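Side-chain contacts in coenzyme A transferase (Yersinia pestis, PDB 3QLI), which probably transfers coenzyme A between carboxylic acids, acetate being a likely acceptor or donor: residues H226-L231 against N247-V252; G260-V265 against T285-R290; R61-D66 against I85-L90; A107-G112 against K119-V124. One frame throughout, in Å; residues are numbered along the deposited sequence.

Contact 1 (H226-L231 against N247-V252); sequences HIIADL and NLVCGV
In the helical layer over the C-terminal sheet, helices 220-230 and 244-252 meet through A229 and V252, with H226, I228 and V249 completing the interface. The axes of the two short helical segments approach to 9.0 Å and cross at -54°, and the small side chain of A229 permits a close approach at the middle. There A229 CB lies 3.3 Å from V252 CG1, tighter than an ordinary carbon-carbon contact.

V252 divides its two methyls between neighbours one turn apart. With CG1 anti to the backbone N (chi1 176°) and turned to A229, CG2 comes over one face of the H226 imidazole. This is a CH-pi contact, CG2 of V252 standing 4.0 Å from the centroid of the H226 ring and somewhat toward its rim. The ring's ND1 is hydrogen-bonded to T222 O within its own helix, which restricts how the ring is turned.

Deeper in, I228 and V249 cross at about a right angle. V249 CG1 meets the CG2 branch of I228 at 4.0 Å, while V249 CG2 faces I228 CD1 at 4.2 Å. Both residues also rest on I335 of strand 332-337, which places the helices on the same face of the sheet. Such neighbouring helices over parallel strands are typical of a Rossmann-like alpha/beta domain, with helix 244-252 forming the beta-alpha-beta crossover between strands 237-240 and 260-261.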
loop_
_atom_site.group_PDB
_atom_site.type_symbol
_atom_site.label_atom_id
_atom_site.label_comp_id
_atom_site.label_asym_id
_atom_site.label_seq_id
_atom_site.Cartn_x
_atom_site.Cartn_y
_atom_site.Cartn_z
ATOM N N HIS A 226 -21.779 -12.875 13.477
ATOM C CA HIS A 226 -22.873 -11.922 13.674
ATOM C C HIS A 226 -22.425 -10.466 13.742
ATOM O O HIS A 226 -23.109 -9.581 13.229
ATOM C CB HIS A 226 -23.742 -12.304 14.872
ATOM C CG HIS A 226 -24.627 -13.475 14.591
ATOM N ND1 HIS A 226 -24.247 -14.776 14.853
ATOM C CD2 HIS A 226 -25.844 -13.552 13.999
ATOM C CE1 HIS A 226 -25.210 -15.600 14.475
ATOM N NE2 HIS A 226 -26.190 -14.882 13.951
ATOM N N ILE A 227 -21.273 -10.210 14.349
ATOM C CA ILE A 227 -20.773 -8.838 14.390
ATOM C C ILE A 227 -20.441 -8.387 12.960
ATOM O O ILE A 227 -20.766 -7.280 12.536
ATOM C CB ILE A 227 -19.526 -8.736 15.267
ATOM C CG1 ILE A 227 -19.864 -9.103 16.715
ATOM C CG2 ILE A 227 -18.915 -7.333 15.181
ATOM C CD1 ILE A 227 -18.641 -9.542 17.505
ATOM N N ILE A 228 -19.789 -9.261 12.217
ATOM C CA ILE A 228 -19.456 -8.956 10.825
ATOM C C ILE A 228 -20.721 -8.736 10.016
ATOM O O ILE A 228 -20.849 -7.739 9.302
ATOM C CB ILE A 228 -18.627 -10.087 10.190
ATOM C CG1 ILE A 228 -17.251 -10.147 10.854
ATOM C CG2 ILE A 228 -18.507 -9.888 8.663
ATOM C CD1 ILE A 228 -16.365 -11.255 10.341
ATOM N N ALA A 229 -21.677 -9.653 10.141
ATOM C CA ALA A 229 -22.912 -9.528 9.367
ATOM C C ALA A 229 -23.640 -8.214 9.663
ATOM O O ALA A 229 -24.269 -7.639 8.781
ATOM C CB ALA A 229 -23.837 -10.729 9.602
ATOM N N ASP A 230 -23.563 -7.742 10.902
ATOM C CA ASP A 230 -24.196 -6.474 11.248
ATOM C C ASP A 230 -23.577 -5.300 10.484
ATOM O O ASP A 230 -24.209 -4.258 10.320
ATOM C CB ASP A 230 -24.102 -6.204 12.750
ATOM C CG ASP A 230 -25.077 -7.038 13.567
ATOM O OD1 ASP A 230 -25.962 -7.698 12.975
ATOM O OD2 ASP A 230 -24.956 -7.016 14.815
ATOM N N LEU A 231 -22.339 -5.475 10.026
ATOM C CA LEU A 231 -21.618 -4.428 9.304
ATOM C C LEU A 231 -21.811 -4.522 7.788
ATOM O O LEU A 231 -21.253 -3.722 7.038
ATOM C CB LEU A 231 -20.116 -4.486 9.633
ATOM C CG LEU A 231 -19.720 -4.193 11.081
ATOM C CD1 LEU A 231 -18.276 -4.591 11.351
ATOM C CD2 LEU A 231 -19.941 -2.724 11.402
ATOM N N ASN A 247 -17.772 -19.007 5.577
ATOM C CA ASN A 247 -18.963 -19.823 5.367
ATOM C C ASN A 247 -20.081 -19.451 6.344
ATOM O O ASN A 247 -21.256 -19.398 5.973
ATOM C CB ASN A 247 -18.632 -21.312 5.477
ATOM C CG ASN A 247 -17.839 -21.822 4.282
ATOM O OD1 ASN A 247 -17.516 -21.063 3.360
ATOM N ND2 ASN A 247 -17.509 -23.110 4.299
ATOM N N LEU A 248 -19.708 -19.193 7.593
ATOM C CA LEU A 248 -20.684 -18.845 8.626
ATOM C C LEU A 248 -21.250 -17.458 8.392
ATOM O O LEU A 248 -22.440 -17.212 8.607
ATOM C CB LEU A 248 -20.039 -18.886 10.013
ATOM C CG LEU A 248 -20.454 -20.003 10.969
ATOM C CD1 LEU A 248 -20.135 -21.359 10.374
ATOM C CD2 LEU A 248 -19.761 -19.831 12.313
ATOM N N VAL A 249 -20.386 -16.532 7.984
ATOM C CA VAL A 249 -20.841 -15.189 7.654
ATOM C C VAL A 249 -21.874 -15.265 6.532
ATOM O O VAL A 249 -22.974 -14.724 6.644
ATOM C CB VAL A 249 -19.664 -14.286 7.245
ATOM C CG1 VAL A 249 -20.168 -12.946 6.718
ATOM C CG2 VAL A 249 -18.720 -14.094 8.431
ATOM N N CYS A 250 -21.523 -15.958 5.451
ATOM C CA CYS A 250 -22.461 -16.152 4.347
ATOM C C CYS A 250 -23.768 -16.783 4.810
ATOM O O CYS A 250 -24.839 -16.452 4.297
ATOM C CB CYS A 250 -21.826 -17.003 3.253
ATOM S SG CYS A 250 -20.482 -16.137 2.431
ATOM N N GLY A 251 -23.674 -17.703 5.765
ATOM C CA GLY A 251 -24.861 -18.269 6.385
ATOM C C GLY A 251 -25.743 -17.196 7.005
ATOM O O GLY A 251 -26.965 -17.206 6.834
ATOM N N VAL A 252 -25.136 -16.269 7.742
ATOM C CA VAL A 252 -25.918 -15.201 8.358
ATOM C C VAL A 252 -26.501 -14.288 7.289
ATOM O O VAL A 252 -27.594 -13.755 7.445
ATOM C CB VAL A 252 -25.093 -14.363 9.370
ATOM C CG1 VAL A 252 -25.919 -13.229 9.900
ATOM C CG2 VAL A 252 -24.624 -15.229 10.512
#

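Contact 2 (G260-V265 against T285-R290); sequences GIHTEV and TLDRGR
H262 and D287 face each other across a single water, which stands in for direct side-chain contact. H262 ND1 lies 4.5 Å from D287 OD2, and the water sits between them in the plane of the imidazole. It is 2.9 Å from H262 ND1 and donates to D287 OD2 at 2.8 Å, with a weak, longer bond to L286 O. This water-filled gap is the loose side of the contact, together with the type II turn D287-R290, where R288 is exposed and G289 adopts positive phi.

The tight part lies around the bridge. The H262 ring is packed against V292, I325 and I326, and its NE2 is bonded to V320 O, so both ring nitrogens are engaged. R290 NH2 reaches D287 OD1 at 2.7 Å, R315 forms a second salt bridge to that oxygen, and Y319 binds OD2; these three partners restrict the carboxylate that receives the water's hydrogen bond. The nearest direct approach of the segments is a pair of carbonyls, I261 O and R290 O, 4.0 Å apart and joined through K284 NZ. The loop after strand 260-261 carries E264, which binds CoA covalently, in an alpha/beta domain, where sites commonly lie at the carboxyl ends of parallel strands.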
loop_
_atom_site.group_PDB
_atom_site.type_symbol
_atom_site.label_atom_id
_atom_site.label_comp_id
_atom_site.label_asym_id
_atom_site.label_seq_id
_atom_site.Cartn_x
_atom_site.Cartn_y
_atom_site.Cartn_z
ATOM N N GLY A 260 -23.701 -7.949 -4.032
ATOM C CA GLY A 260 -22.835 -8.154 -5.177
ATOM C C GLY A 260 -21.587 -8.898 -4.743
ATOM O O GLY A 260 -21.311 -9.017 -3.539
ATOM N N ILE A 261 -20.828 -9.397 -5.717
ATOM C CA ILE A 261 -19.559 -10.055 -5.426
ATOM C C ILE A 261 -18.449 -9.478 -6.294
ATOM O O ILE A 261 -18.577 -9.411 -7.516
ATOM C CB ILE A 261 -19.631 -11.583 -5.679
ATOM C CG1 ILE A 261 -20.502 -12.275 -4.621
ATOM C CG2 ILE A 261 -18.218 -12.203 -5.678
ATOM C CD1 ILE A 261 -20.735 -13.750 -4.908
ATOM N N HIS A 262 -17.379 -9.033 -5.646
ATOM C CA HIS A 262 -16.122 -8.714 -6.322
ATOM C C HIS A 262 -15.029 -9.122 -5.355
ATOM O O HIS A 262 -14.676 -8.373 -4.424
ATOM C CB HIS A 262 -16.030 -7.218 -6.647
ATOM C CG HIS A 262 -14.746 -6.823 -7.315
ATOM N ND1 HIS A 262 -14.675 -6.454 -8.643
ATOM C CD2 HIS A 262 -13.479 -6.748 -6.838
ATOM C CE1 HIS A 262 -13.423 -6.158 -8.950
ATOM N NE2 HIS A 262 -12.678 -6.319 -7.867
ATOM N N THR A 263 -14.509 -10.324 -5.564
ATOM C CA THR A 263 -13.694 -10.980 -4.565
ATOM C C THR A 263 -12.421 -11.478 -5.233
ATOM O O THR A 263 -12.393 -11.673 -6.450
ATOM C CB THR A 263 -14.487 -12.145 -3.949
ATOM O OG1 THR A 263 -13.772 -12.681 -2.827
ATOM C CG2 THR A 263 -14.760 -13.244 -5.004
ATOM N N GLU A 264 -11.356 -11.652 -4.456
ATOM C CA GLU A 264 -10.155 -12.269 -5.016
ATOM C C GLU A 264 -10.406 -13.759 -5.203
ATOM O O GLU A 264 -10.378 -14.263 -6.324
ATOM C CB GLU A 264 -8.946 -12.041 -4.118
ATOM C CG GLU A 264 -7.636 -12.623 -4.686
ATOM C CD GLU A 264 -6.544 -12.677 -3.627
ATOM O OE1 GLU A 264 -6.175 -11.611 -3.098
ATOM O OE2 GLU A 264 -6.074 -13.791 -3.319
ATOM N N VAL A 265 -10.658 -14.464 -4.104
ATOM C CA VAL A 265 -10.993 -15.883 -4.189
ATOM C C VAL A 265 -12.507 -16.114 -4.083
ATOM O O VAL A 265 -13.185 -15.559 -3.202
ATOM C CB VAL A 265 -10.264 -16.728 -3.101
ATOM C CG1 VAL A 265 -10.758 -16.359 -1.734
ATOM C CG2 VAL A 265 -10.490 -18.229 -3.330
ATOM N N THR A 285 -21.364 -0.974 -9.679
ATOM C CA THR A 285 -21.061 -0.026 -10.739
ATOM C C THR A 285 -20.320 -0.728 -11.884
ATOM O O THR A 285 -20.606 -0.499 -13.059
ATOM C CB THR A 285 -20.226 1.141 -10.190
ATOM O OG1 THR A 285 -21.025 1.880 -9.266
ATOM C CG2 THR A 285 -19.728 2.061 -11.319
ATOM N N LEU A 286 -19.366 -1.585 -11.544
ATOM C CA LEU A 286 -18.648 -2.335 -12.566
ATOM C C LEU A 286 -19.175 -3.757 -12.613
ATOM O O LEU A 286 -19.622 -4.290 -11.594
ATOM C CB LEU A 286 -17.146 -2.367 -12.254
ATOM C CG LEU A 286 -16.456 -1.011 -12.135
ATOM C CD1 LEU A 286 -14.936 -1.171 -11.857
ATOM C CD2 LEU A 286 -16.698 -0.196 -13.404
ATOM N N ASP A 287 -19.102 -4.384 -13.785
ATOM C CA ASP A 287 -19.508 -5.779 -13.919
ATOM C C ASP A 287 -20.915 -6.004 -13.384
ATOM O O ASP A 287 -21.202 -7.006 -12.722
ATOM C CB ASP A 287 -18.522 -6.676 -13.184
ATOM C CG ASP A 287 -17.083 -6.392 -13.579
ATOM O OD1 ASP A 287 -16.692 -6.740 -14.712
ATOM O OD2 ASP A 287 -16.354 -5.806 -12.762
ATOM N N ARG A 288 -21.803 -5.058 -13.650
ATOM C CA ARG A 288 -23.140 -5.185 -13.100
ATOM C C ARG A 288 -23.773 -6.484 -13.577
ATOM O O ARG A 288 -23.666 -6.861 -14.753
ATOM C CB ARG A 288 -24.006 -3.970 -13.461
ATOM C CG ARG A 288 -25.403 -4.017 -12.832
ATOM C CD ARG A 288 -26.167 -2.714 -13.073
ATOM N NE ARG A 288 -27.590 -2.870 -12.774
ATOM C CZ ARG A 288 -28.383 -1.884 -12.356
ATOM N NH1 ARG A 288 -27.888 -0.662 -12.177
ATOM N NH2 ARG A 288 -29.668 -2.120 -12.106
ATOM N N GLY A 289 -24.410 -7.191 -12.657
ATOM C CA GLY A 289 -25.082 -8.430 -13.002
ATOM C C GLY A 289 -24.214 -9.680 -12.914
ATOM O O GLY A 289 -24.712 -10.789 -13.079
ATOM N N ARG A 290 -22.918 -9.524 -12.660
ATOM C CA ARG A 290 -22.044 -10.701 -12.640
ATOM C C ARG A 290 -21.116 -10.718 -11.428
ATOM O O ARG A 290 -20.635 -9.674 -10.993
ATOM C CB ARG A 290 -21.270 -10.855 -13.959
ATOM C CG ARG A 290 -20.255 -9.776 -14.220
ATOM C CD ARG A 290 -19.805 -9.739 -15.680
ATOM N NE ARG A 290 -18.910 -8.600 -15.914
ATOM C CZ ARG A 290 -18.535 -8.171 -17.114
ATOM N NH1 ARG A 290 -18.965 -8.784 -18.216
ATOM N NH2 ARG A 290 -17.732 -7.124 -17.210
HETATM O O HOH W 1 -17.080 -5.925 -10.078
#

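Contact 3 (R61-D66 against I85-L90); sequences RATRGD and ILRYEL
T63 and R87 are joined by a pair of waters, and L90 lies against both residues, one methyl to each. The two hydrophilic ends do not bond directly, T63 OG1 being 3.7 Å from R87 NH2. Each water touches both: one is 2.8 Å from T63 OG1, the other 2.9 Å from that atom, and both accept from R87 NH2 in the guanidinium plane.

Side-chain torsions explain the arrangement. In T63 the hydroxyl lies anti to the carbonyl carbon (chi1 -63°), a setting from which OG1 bonds back to A59 O one turn earlier. The R87 chain runs extended through chi2 and then bends at chi3 (-46°), folding the guanidinium over L90. L90 CD1 consequently lies 3.8 Å above one face of that group, near its rim. A long, weak salt bridge from R87 NE to E89 OE1 and a bond from NH1 to D83 O steady the head further.

With CG anti to its carbonyl carbon (chi1 -53°), L90 directs its other methyl across the gap, CD2 approaching T63 OG1 to 3.5 Å and A62 CB to 4.2 Å. Thus the last turn of helix 52-63, closed at G65 by a Schellman motif, packs on the 3-10 turn 88-90, a helix C-terminus meeting the loop that leads into strand 94-98 of the N-terminal sheet.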
loop_
_atom_site.group_PDB
_atom_site.type_symbol
_atom_site.label_atom_id
_atom_site.label_comp_id
_atom_site.label_asym_id
_atom_site.label_seq_id
_atom_site.Cartn_x
_atom_site.Cartn_y
_atom_site.Cartn_z
ATOM N N ARG A 61 11.026 -36.506 -14.665
ATOM C CA ARG A 61 12.145 -36.074 -15.483
ATOM C C ARG A 61 13.340 -35.660 -14.609
ATOM O O ARG A 61 14.496 -35.971 -14.918
ATOM C CB ARG A 61 11.713 -34.936 -16.415
ATOM C CG ARG A 61 12.475 -34.921 -17.705
ATOM C CD ARG A 61 12.143 -33.744 -18.605
ATOM N NE ARG A 61 13.364 -33.347 -19.289
ATOM C CZ ARG A 61 13.554 -32.199 -19.925
ATOM N NH1 ARG A 61 12.576 -31.303 -20.017
ATOM N NH2 ARG A 61 14.731 -31.961 -20.489
ATOM N N ALA A 62 13.052 -34.967 -13.513
ATOM C CA ALA A 62 14.072 -34.597 -12.545
ATOM C C ALA A 62 14.623 -35.845 -11.856
ATOM O O ALA A 62 15.830 -35.982 -11.659
ATOM C CB ALA A 62 13.490 -33.624 -11.516
ATOM N N THR A 63 13.736 -36.759 -11.487
ATOM C CA THR A 63 14.163 -37.998 -10.833
ATOM C C THR A 63 15.179 -38.770 -11.676
ATOM O O THR A 63 16.155 -39.317 -11.151
ATOM C CB THR A 63 12.954 -38.891 -10.511
ATOM O OG1 THR A 63 12.112 -38.205 -9.583
ATOM C CG2 THR A 63 13.407 -40.216 -9.889
ATOM N N ARG A 64 14.954 -38.793 -12.985
ATOM C CA ARG A 64 15.840 -39.477 -13.920
ATOM C C ARG A 64 17.100 -38.678 -14.230
ATOM O O ARG A 64 17.951 -39.137 -14.982
ATOM C CB ARG A 64 15.106 -39.777 -15.234
ATOM C CG ARG A 64 13.913 -40.710 -15.093
ATOM C CD ARG A 64 13.392 -41.177 -16.460
ATOM N NE ARG A 64 13.113 -40.080 -17.393
ATOM C CZ ARG A 64 11.927 -39.483 -17.537
ATOM N NH1 ARG A 64 10.887 -39.860 -16.803
ATOM N NH2 ARG A 64 11.779 -38.500 -18.417
ATOM N N GLY A 65 17.199 -37.469 -13.679
ATOM C CA GLY A 65 18.357 -36.618 -13.889
ATOM C C GLY A 65 18.416 -35.992 -15.273
ATOM O O GLY A 65 19.493 -35.675 -15.765
ATOM N N ASP A 66 17.252 -35.792 -15.888
ATOM C CA ASP A 66 17.161 -35.357 -17.281
ATOM C C ASP A 66 16.818 -33.863 -17.405
ATOM O O ASP A 66 16.608 -33.353 -18.507
ATOM C CB ASP A 66 16.124 -36.224 -18.010
ATOM C CG ASP A 66 15.985 -35.885 -19.487
ATOM O OD1 ASP A 66 17.011 -35.858 -20.198
ATOM O OD2 ASP A 66 14.833 -35.673 -19.949
ATOM N N ILE A 85 6.633 -32.187 -8.111
ATOM C CA ILE A 85 7.772 -31.311 -8.403
ATOM C C ILE A 85 8.454 -30.689 -7.188
ATOM O O ILE A 85 9.667 -30.489 -7.184
ATOM C CB ILE A 85 7.435 -30.219 -9.447
ATOM C CG1 ILE A 85 6.282 -29.337 -8.968
ATOM C CG2 ILE A 85 7.119 -30.849 -10.794
ATOM C CD1 ILE A 85 6.281 -27.965 -9.598
ATOM N N LEU A 86 7.669 -30.364 -6.171
ATOM C CA LEU A 86 8.190 -29.729 -4.967
ATOM C C LEU A 86 8.785 -30.695 -3.935
ATOM O O LEU A 86 9.221 -30.262 -2.872
ATOM C CB LEU A 86 7.116 -28.850 -4.319
ATOM C CG LEU A 86 6.588 -27.700 -5.181
ATOM C CD1 LEU A 86 5.603 -26.838 -4.409
ATOM C CD2 LEU A 86 7.728 -26.857 -5.725
ATOM N N ARG A 87 8.781 -31.995 -4.225
ATOM C CA ARG A 87 9.321 -32.963 -3.268
ATOM C C ARG A 87 10.748 -32.580 -2.904
ATOM O O ARG A 87 11.552 -32.273 -3.779
ATOM C CB ARG A 87 9.289 -34.392 -3.830
ATOM C CG ARG A 87 7.906 -35.028 -3.838
ATOM C CD ARG A 87 7.980 -36.558 -3.868
ATOM N NE ARG A 87 8.934 -37.080 -4.847
ATOM C CZ ARG A 87 8.656 -37.273 -6.136
ATOM N NH1 ARG A 87 7.460 -36.963 -6.608
ATOM N NH2 ARG A 87 9.577 -37.766 -6.957
ATOM N N TYR A 88 11.052 -32.605 -1.611
ATOM C CA TYR A 88 12.353 -32.172 -1.096
ATOM C C TYR A 88 13.513 -32.785 -1.875
ATOM O O TYR A 88 14.498 -32.109 -2.182
ATOM C CB TYR A 88 12.461 -32.525 0.394
ATOM C CG TYR A 88 13.660 -31.928 1.099
ATOM C CD1 TYR A 88 13.586 -30.671 1.699
ATOM C CD2 TYR A 88 14.861 -32.626 1.180
ATOM C CE1 TYR A 88 14.671 -30.119 2.344
ATOM C CE2 TYR A 88 15.956 -32.083 1.832
ATOM C CZ TYR A 88 15.856 -30.833 2.412
ATOM O OH TYR A 88 16.944 -30.293 3.057
ATOM N N GLU A 89 13.379 -34.058 -2.226
ATOM C CA GLU A 89 14.484 -34.785 -2.856
ATOM C C GLU A 89 14.825 -34.247 -4.234
ATOM O O GLU A 89 15.899 -34.526 -4.767
ATOM C CB GLU A 89 14.159 -36.273 -2.964
ATOM C CG GLU A 89 13.522 -36.849 -1.709
ATOM C CD GLU A 89 12.009 -36.741 -1.735
ATOM O OE1 GLU A 89 11.382 -37.354 -2.635
ATOM O OE2 GLU A 89 11.447 -36.045 -0.863
ATOM N N LEU A 90 13.915 -33.477 -4.823
ATOM C CA LEU A 90 14.138 -32.916 -6.153
ATOM C C LEU A 90 14.574 -31.455 -6.096
ATOM O O LEU A 90 14.768 -30.816 -7.130
ATOM C CB LEU A 90 12.873 -33.038 -7.005
ATOM C CG LEU A 90 12.222 -34.417 -7.126
ATOM C CD1 LEU A 90 10.941 -34.332 -7.940
ATOM C CD2 LEU A 90 13.181 -35.418 -7.743
HETATM O O HOH W 2 9.428 -38.919 -9.616
HETATM O O HOH W 3 12.578 -38.583 -6.742
#

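Contact 4 (A107-G112 against K119-V124); sequences ALIRRG and KVVNYV
V120 and V121 pack onto L108, I109 and G112 where the chain leaves helix 103-114 and doubles back along it as an extended segment, in the N-terminal alpha/beta domain. V121 makes the main side-chain contact. With CG1 anti to the backbone N (chi1 169°), CG2 falls anti to the carbonyl carbon and enters between two adjacent helical residues, lying 3.9 Å from L108 CB and 3.8 Å from I109 CG1. The side chain of V121 crosses both of these partners at about a right angle, and L108 CD1 closes on the same methyl.

V120 CG2 lies across the turn from L108 to G112. It is set between its own backbone N and carbonyl carbon, and from there reaches over the helix backbone, 4.1 Å from G112 CA. G112, which carries no side chain, lets the valine come this near.

In the next shell the extended segment is held by strand 94-98, where N122 and V124 make backbone hydrogen bonds with P96 and S98. V120 O accepts from N91 ND2, and the G112 backbone is tied to R118. Y123 packs edge-to-face on Y357 and its backbone bonds to the second subunit. The side chain of I109 is about 8 Å from that of E350, a residue seen to bind CoA in a structure of this protein. At the closest approach V120 CG2 rests 3.2 Å from L108 O, the same carbonyl oxygen that accepts the helical hydrogen bond of G112 N.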
loop_
_atom_site.group_PDB
_atom_site.type_symbol
_atom_site.label_atom_id
_atom_site.label_comp_id
_atom_site.label_asym_id
_atom_site.label_seq_id
_atom_site.Cartn_x
_atom_site.Cartn_y
_atom_site.Cartn_z
ATOM N N ALA A 107 6.912 -26.565 5.425
ATOM C CA ALA A 107 7.504 -27.890 5.661
ATOM C C ALA A 107 8.889 -28.039 5.009
ATOM O O ALA A 107 9.833 -28.547 5.616
ATOM C CB ALA A 107 6.560 -28.994 5.179
ATOM N N LEU A 108 9.016 -27.594 3.765
ATOM C CA LEU A 108 10.304 -27.640 3.084
ATOM C C LEU A 108 11.335 -26.775 3.796
ATOM O O LEU A 108 12.487 -27.191 3.973
ATOM C CB LEU A 108 10.161 -27.146 1.643
ATOM C CG LEU A 108 9.346 -27.994 0.672
ATOM C CD1 LEU A 108 9.151 -27.238 -0.639
ATOM C CD2 LEU A 108 10.044 -29.329 0.432
ATOM N N ILE A 109 10.940 -25.560 4.176
ATOM C CA ILE A 109 11.898 -24.613 4.753
ATOM C C ILE A 109 12.465 -25.166 6.050
ATOM O O ILE A 109 13.677 -25.121 6.293
ATOM C CB ILE A 109 11.259 -23.250 5.056
ATOM C CG1 ILE A 109 10.888 -22.535 3.756
ATOM C CG2 ILE A 109 12.222 -22.381 5.882
ATOM C CD1 ILE A 109 10.070 -21.262 3.967
ATOM N N ARG A 110 11.573 -25.696 6.879
ATOM C CA ARG A 110 11.963 -26.224 8.178
ATOM C C ARG A 110 12.852 -27.451 8.019
ATOM O O ARG A 110 13.863 -27.588 8.713
ATOM C CB ARG A 110 10.726 -26.520 9.031
ATOM C CG ARG A 110 10.089 -25.242 9.592
ATOM C CD ARG A 110 8.634 -25.431 10.002
ATOM N NE ARG A 110 8.075 -24.174 10.490
ATOM C CZ ARG A 110 6.778 -23.900 10.554
ATOM N NH1 ARG A 110 5.886 -24.802 10.160
ATOM N NH2 ARG A 110 6.373 -22.723 11.017
ATOM N N ARG A 111 12.499 -28.321 7.081
ATOM C CA ARG A 111 13.292 -29.512 6.828
ATOM C C ARG A 111 14.688 -29.109 6.360
ATOM O O ARG A 111 15.683 -29.714 6.757
ATOM C CB ARG A 111 12.618 -30.393 5.778
ATOM C CG ARG A 111 13.362 -31.679 5.479
ATOM C CD ARG A 111 12.565 -32.568 4.542
ATOM N NE ARG A 111 13.311 -33.759 4.151
ATOM C CZ ARG A 111 12.792 -34.775 3.472
ATOM N NH1 ARG A 111 11.518 -34.751 3.109
ATOM N NH2 ARG A 111 13.545 -35.820 3.160
ATOM N N GLY A 112 14.753 -28.083 5.519
ATOM C CA GLY A 112 16.021 -27.606 5.002
ATOM C C GLY A 112 16.943 -27.076 6.083
ATOM O O GLY A 112 18.144 -27.342 6.066
ATOM N N LYS A 119 19.062 -23.667 2.413
ATOM C CA LYS A 119 17.999 -22.833 1.873
ATOM C C LYS A 119 17.433 -23.648 0.722
ATOM O O LYS A 119 18.161 -24.011 -0.199
ATOM C CB LYS A 119 18.538 -21.496 1.371
ATOM C CG LYS A 119 17.451 -20.520 0.950
ATOM C CD LYS A 119 18.033 -19.190 0.510
ATOM C CE LYS A 119 17.306 -18.029 1.164
ATOM N NZ LYS A 119 15.876 -17.968 0.762
ATOM N N VAL A 120 16.144 -23.959 0.781
ATOM C CA VAL A 120 15.548 -24.850 -0.212
ATOM C C VAL A 120 14.310 -24.238 -0.876
ATOM O O VAL A 120 13.820 -24.755 -1.879
ATOM C CB VAL A 120 15.205 -26.219 0.405
ATOM C CG1 VAL A 120 16.487 -26.918 0.852
ATOM C CG2 VAL A 120 14.263 -26.045 1.586
ATOM N N VAL A 121 13.819 -23.143 -0.309
ATOM C CA VAL A 121 12.766 -22.349 -0.926
ATOM C C VAL A 121 13.298 -20.944 -1.155
ATOM O O VAL A 121 13.895 -20.342 -0.265
ATOM C CB VAL A 121 11.512 -22.280 -0.039
ATOM C CG1 VAL A 121 10.525 -21.219 -0.559
ATOM C CG2 VAL A 121 10.857 -23.668 0.090
ATOM N N ASN A 122 13.108 -20.426 -2.363
ATOM C CA ASN A 122 13.575 -19.086 -2.666
ATOM C C ASN A 122 12.413 -18.133 -2.869
ATOM O O ASN A 122 11.952 -17.918 -3.989
ATOM C CB ASN A 122 14.481 -19.088 -3.892
ATOM C CG ASN A 122 15.685 -18.186 -3.715
ATOM O OD1 ASN A 122 15.559 -17.021 -3.313
ATOM N ND2 ASN A 122 16.865 -18.730 -3.972
ATOM N N TYR A 123 11.931 -17.577 -1.769
ATOM C CA TYR A 123 10.828 -16.628 -1.814
ATOM C C TYR A 123 11.131 -15.452 -2.740
ATOM O O TYR A 123 12.197 -14.849 -2.658
ATOM C CB TYR A 123 10.534 -16.118 -0.399
ATOM C CG TYR A 123 9.461 -15.050 -0.319
ATOM C CD1 TYR A 123 8.138 -15.332 -0.646
ATOM C CD2 TYR A 123 9.769 -13.772 0.110
ATOM C CE1 TYR A 123 7.151 -14.352 -0.569
ATOM C CE2 TYR A 123 8.793 -12.782 0.197
ATOM C CZ TYR A 123 7.491 -13.081 -0.139
ATOM O OH TYR A 123 6.531 -12.101 -0.044
ATOM N N VAL A 124 10.175 -15.132 -3.612
ATOM C CA VAL A 124 10.274 -13.980 -4.507
ATOM C C VAL A 124 9.270 -12.942 -4.025
ATOM O O VAL A 124 8.062 -13.125 -4.181
ATOM C CB VAL A 124 9.927 -14.374 -5.958
ATOM C CG1 VAL A 124 10.040 -13.163 -6.897
ATOM C CG2 VAL A 124 10.822 -15.527 -6.428
#

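From the N terminus the chain first closes contact 3, bringing the end of helix 52-63 against the loop before strand 94-98. Contact 4 follows, folding 119-124 back on helix 103-114. These two share the N-terminal domain and touch directly: Y88 and L86 lie against L108, R111 and G112, with the centres 16 Å apart. After a long passage, contact 1 joins helices 220-230 and 244-252, and contact 2 then ties strand 260-261 and its following loop to the turn 287-290. All four loops run in series, without nesting or crossing. Contacts 1 and 2 lie on the opposite side of the chain's centre from contacts 3 and 4.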